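Local coordinates for protein formate dehydrogenase (Staphylococcus aureus, PDB 6TTB) that probably catalyses the NAD-dependent oxidation of formate to carbon dioxide, holding the dinucleotide in a Rossmann-type domain, at residues A[149-154]-A[244-249]. Sequence-based numbering, arbitrary orientation.
Sequences EHAVMD and TIHAPL. With NAD (nicotinamide-adenine-dinucleotide), chain C.
Ala151, on helix 144-160, points its methyl at the far rim of the His246 imidazole, and the contact turns on this one group. From its CB, the His246 side chain runs back toward the helix: CG lies anti to the carbonyl carbon and beside the backbone N (chi1 -57°), which carries the ring away from the dinucleotide. CE1 then reaches Ala151 CB at 3.8 Å, the methyl sitting at the ring edge, close to its plane, rather than over a face. NE2 makes a hydrogen bond of 2.7 Å with Thr244 OG1, while Thr244 CG2 also lies at the edge in plane. The threonine hydroxyl is anti to its backbone N (chi1 180°), a rotation that brings OG1 to NE2, somewhat off the ring plane, and within 3.7 Å of Ala151 CB. One methyl thus lies beside a buried polar pair, nearer to the hydroxyl than to NE2, and the bond probably helps fix the rotation of the imidazole. Ile199 and Val203 of helix 198-207 pack against the His246 side chain. After Ile245 the chain leaves strand 242-245, and from His246 on it passes along NAD, with His246 O 3.3 Å from NAD C5D and Pro248 CD 3.5 Å from NAD C5B. The strand's C-terminal end, opening into a loop beside the cofactor, is typical of Rossmann-type NAD-binding domains, here that of a D-2-hydroxyacid dehydrogenase relative.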
loop_
_atom_site.group_PDB
_atom_site.type_symbol
_atom_site.label_atom_id
_atom_site.label_comp_id
_atom_site.label_asym_id
_atom_site.label_seq_id
_atom_site.Cartn_x
_atom_site.Cartn_y
_atom_site.Cartn_z
ATOM N N GLU A 149 -6.109 -8.424 1.421
ATOM C CA GLU A 149 -6.038 -6.968 1.522
ATOM C C GLU A 149 -4.587 -6.585 1.836
ATOM O O GLU A 149 -3.989 -5.699 1.216
ATOM C CB GLU A 149 -6.931 -6.445 2.634
ATOM C CG GLU A 149 -8.398 -6.701 2.470
ATOM C CD GLU A 149 -9.298 -6.110 3.581
ATOM O OE1 GLU A 149 -8.760 -5.513 4.508
ATOM O OE2 GLU A 149 -10.573 -6.205 3.473
ATOM N N HIS A 150 -4.002 -7.235 2.831
ATOM C CA HIS A 150 -2.665 -6.811 3.208
ATOM C C HIS A 150 -1.731 -6.935 2.007
ATOM O O HIS A 150 -0.812 -6.146 1.840
ATOM C CB HIS A 150 -2.164 -7.673 4.307
ATOM C CG HIS A 150 -1.221 -6.962 5.173
ATOM N ND1 HIS A 150 -1.646 -6.217 6.282
ATOM C CD2 HIS A 150 0.129 -6.883 5.136
ATOM C CE1 HIS A 150 -0.578 -5.738 6.903
ATOM N NE2 HIS A 150 0.523 -6.145 6.219
ATOM N N ALA A 151 -1.942 -7.966 1.171
ATOM C CA ALA A 151 -0.972 -8.149 0.091
ATOM C C ALA A 151 -1.121 -7.079 -0.989
ATOM O O ALA A 151 -0.132 -6.626 -1.541
ATOM C CB ALA A 151 -0.969 -9.572 -0.485
ATOM N N VAL A 152 -2.363 -6.728 -1.346
ATOM C CA VAL A 152 -2.526 -5.770 -2.429
ATOM C C VAL A 152 -2.051 -4.427 -1.926
ATOM O O VAL A 152 -1.359 -3.701 -2.656
ATOM C CB VAL A 152 -3.936 -5.762 -3.073
ATOM C CG1 VAL A 152 -4.340 -7.144 -3.542
ATOM C CG2 VAL A 152 -4.932 -5.319 -2.137
ATOM N N MET A 153 -2.214 -4.206 -0.617
ATOM C CA MET A 153 -1.713 -2.968 -0.014
ATOM C C MET A 153 -0.199 -2.906 -0.181
ATOM O O MET A 153 0.357 -1.899 -0.678
ATOM C CB MET A 153 -2.042 -2.928 1.456
ATOM C CG MET A 153 -1.466 -1.791 2.185
ATOM S SD MET A 153 -1.858 -1.963 3.956
ATOM C CE MET A 153 -0.604 -3.151 4.477
ATOM N N ASP A 154 0.446 -4.024 0.143
ATOM C CA ASP A 154 1.875 -4.167 -0.066
ATOM C C ASP A 154 2.256 -3.902 -1.516
ATOM O O ASP A 154 3.260 -3.204 -1.740
ATOM C CB ASP A 154 2.390 -5.521 0.413
ATOM C CG ASP A 154 2.346 -5.765 1.924
ATOM O OD1 ASP A 154 2.193 -4.860 2.661
ATOM O OD2 ASP A 154 2.565 -6.866 2.307
ATOM N N THR A 244 3.497 -12.037 -5.627
ATOM C CA THR A 244 2.978 -12.189 -4.291
ATOM C C THR A 244 2.783 -13.668 -4.048
ATOM O O THR A 244 2.319 -14.388 -4.950
ATOM C CB THR A 244 1.723 -11.306 -4.083
ATOM O OG1 THR A 244 1.196 -11.450 -2.773
ATOM C CG2 THR A 244 0.588 -11.566 -5.033
ATOM N N ILE A 245 3.092 -14.093 -2.818
ATOM C CA ILE A 245 3.173 -15.502 -2.427
ATOM C C ILE A 245 1.940 -15.867 -1.640
ATOM O O ILE A 245 1.638 -15.229 -0.620
ATOM C CB ILE A 245 4.396 -15.704 -1.533
ATOM C CG1 ILE A 245 5.650 -15.058 -2.133
ATOM C CG2 ILE A 245 4.561 -17.140 -1.128
ATOM C CD1 ILE A 245 6.571 -15.928 -2.892
ATOM N N HIS A 246 1.275 -16.921 -2.062
ATOM C CA HIS A 246 0.100 -17.410 -1.340
ATOM C C HIS A 246 0.141 -18.911 -1.276
ATOM O O HIS A 246 -0.878 -19.559 -1.479
ATOM C CB HIS A 246 -1.238 -16.837 -1.923
ATOM C CG HIS A 246 -1.213 -15.344 -1.915
ATOM N ND1 HIS A 246 -1.297 -14.633 -0.733
ATOM C CD2 HIS A 246 -0.783 -14.455 -2.872
ATOM C CE1 HIS A 246 -1.135 -13.357 -0.998
ATOM N NE2 HIS A 246 -0.800 -13.226 -2.316
ATOM N N ALA A 247 1.348 -19.436 -1.056
ATOM C CA ALA A 247 1.605 -20.865 -1.040
ATOM C C ALA A 247 1.868 -21.304 0.403
ATOM O O ALA A 247 2.391 -20.526 1.211
ATOM C CB ALA A 247 2.799 -21.152 -1.922
ATOM N N PRO A 248 1.536 -22.564 0.787
ATOM C CA PRO A 248 1.774 -23.034 2.164
ATOM C C PRO A 248 3.267 -23.283 2.325
ATOM O O PRO A 248 4.022 -23.142 1.372
ATOM C CB PRO A 248 0.924 -24.322 2.290
ATOM C CG PRO A 248 -0.011 -24.269 1.091
ATOM C CD PRO A 248 0.793 -23.551 -0.004
ATOM N N LEU A 249 3.706 -23.530 3.549
ATOM C CA LEU A 249 5.093 -23.921 3.744
ATOM C C LEU A 249 5.152 -25.439 3.755
ATOM O O LEU A 249 4.841 -26.049 4.794
ATOM C CB LEU A 249 5.544 -23.383 5.089
ATOM C CG LEU A 249 6.966 -23.755 5.494
ATOM C CD1 LEU A 249 8.034 -23.299 4.449
ATOM C CD2 LEU A 249 7.263 -23.197 6.877
HETATM P PA NAD C . -4.732 -22.474 0.052
HETATM O O1A NAD C . -4.529 -23.915 0.379
HETATM O O2A NAD C . -6.081 -21.939 -0.390
HETATM O O5B NAD C . -3.574 -21.961 -0.945
HETATM C C5B NAD C . -2.383 -22.739 -1.185
HETATM C C4B NAD C . -2.389 -23.164 -2.632
HETATM O O4B NAD C . -1.020 -23.188 -3.078
HETATM C C3B NAD C . -2.988 -24.563 -2.913
HETATM O O3B NAD C . -4.260 -24.580 -3.561
HETATM C C2B NAD C . -1.929 -25.298 -3.744
HETATM O O2B NAD C . -2.432 -25.808 -4.962
HETATM C C1B NAD C . -0.801 -24.274 -3.939
HETATM N N9A NAD C . 0.532 -24.843 -3.712
HETATM C C8A NAD C . 0.822 -26.065 -3.119
HETATM N N7A NAD C . 2.090 -26.396 -3.197
HETATM C C5A NAD C . 2.668 -25.390 -3.971
HETATM C C6A NAD C . 3.986 -25.184 -4.474
HETATM N N6A NAD C . 4.984 -26.038 -4.334
HETATM N N1A NAD C . 4.183 -24.111 -5.281
HETATM C C2A NAD C . 3.163 -23.260 -5.475
HETATM N N3A NAD C . 1.907 -23.326 -5.024
HETATM C C4A NAD C . 1.712 -24.420 -4.282
HETATM O O3 NAD C . -4.308 -21.657 1.307
HETATM P PN NAD C . -4.631 -20.139 1.482
HETATM O O1N NAD C . -5.839 -20.071 2.378
HETATM O O2N NAD C . -4.686 -19.481 0.134
HETATM O O5D NAD C . -3.304 -19.660 2.279
HETATM C C5D NAD C . -2.178 -19.117 1.525
HETATM C C4D NAD C . -1.014 -19.070 2.452
HETATM O O4D NAD C . -1.107 -17.845 3.220
HETATM C C3D NAD C . -1.003 -20.250 3.453
HETATM O O3D NAD C . 0.065 -21.156 3.221
HETATM C C2D NAD C . -0.974 -19.587 4.834
HETATM O O2D NAD C . 0.031 -20.053 5.724
HETATM C C1D NAD C . -0.770 -18.108 4.564
HETATM N N1N NAD C . -1.647 -17.331 5.454
HETATM C C2N NAD C . -1.080 -16.329 6.300
HETATM C C3N NAD C . -1.903 -15.568 7.161
HETATM C C7N NAD C . -1.359 -14.309 7.839
HETATM O O7N NAD C . -1.874 -13.937 8.892
HETATM N N7N NAD C . -0.353 -13.630 7.252
HETATM C C4N NAD C . -3.271 -15.997 7.333
HETATM C C5N NAD C . -3.804 -17.014 6.512
HETATM C C6N NAD C . -2.966 -17.687 5.600
#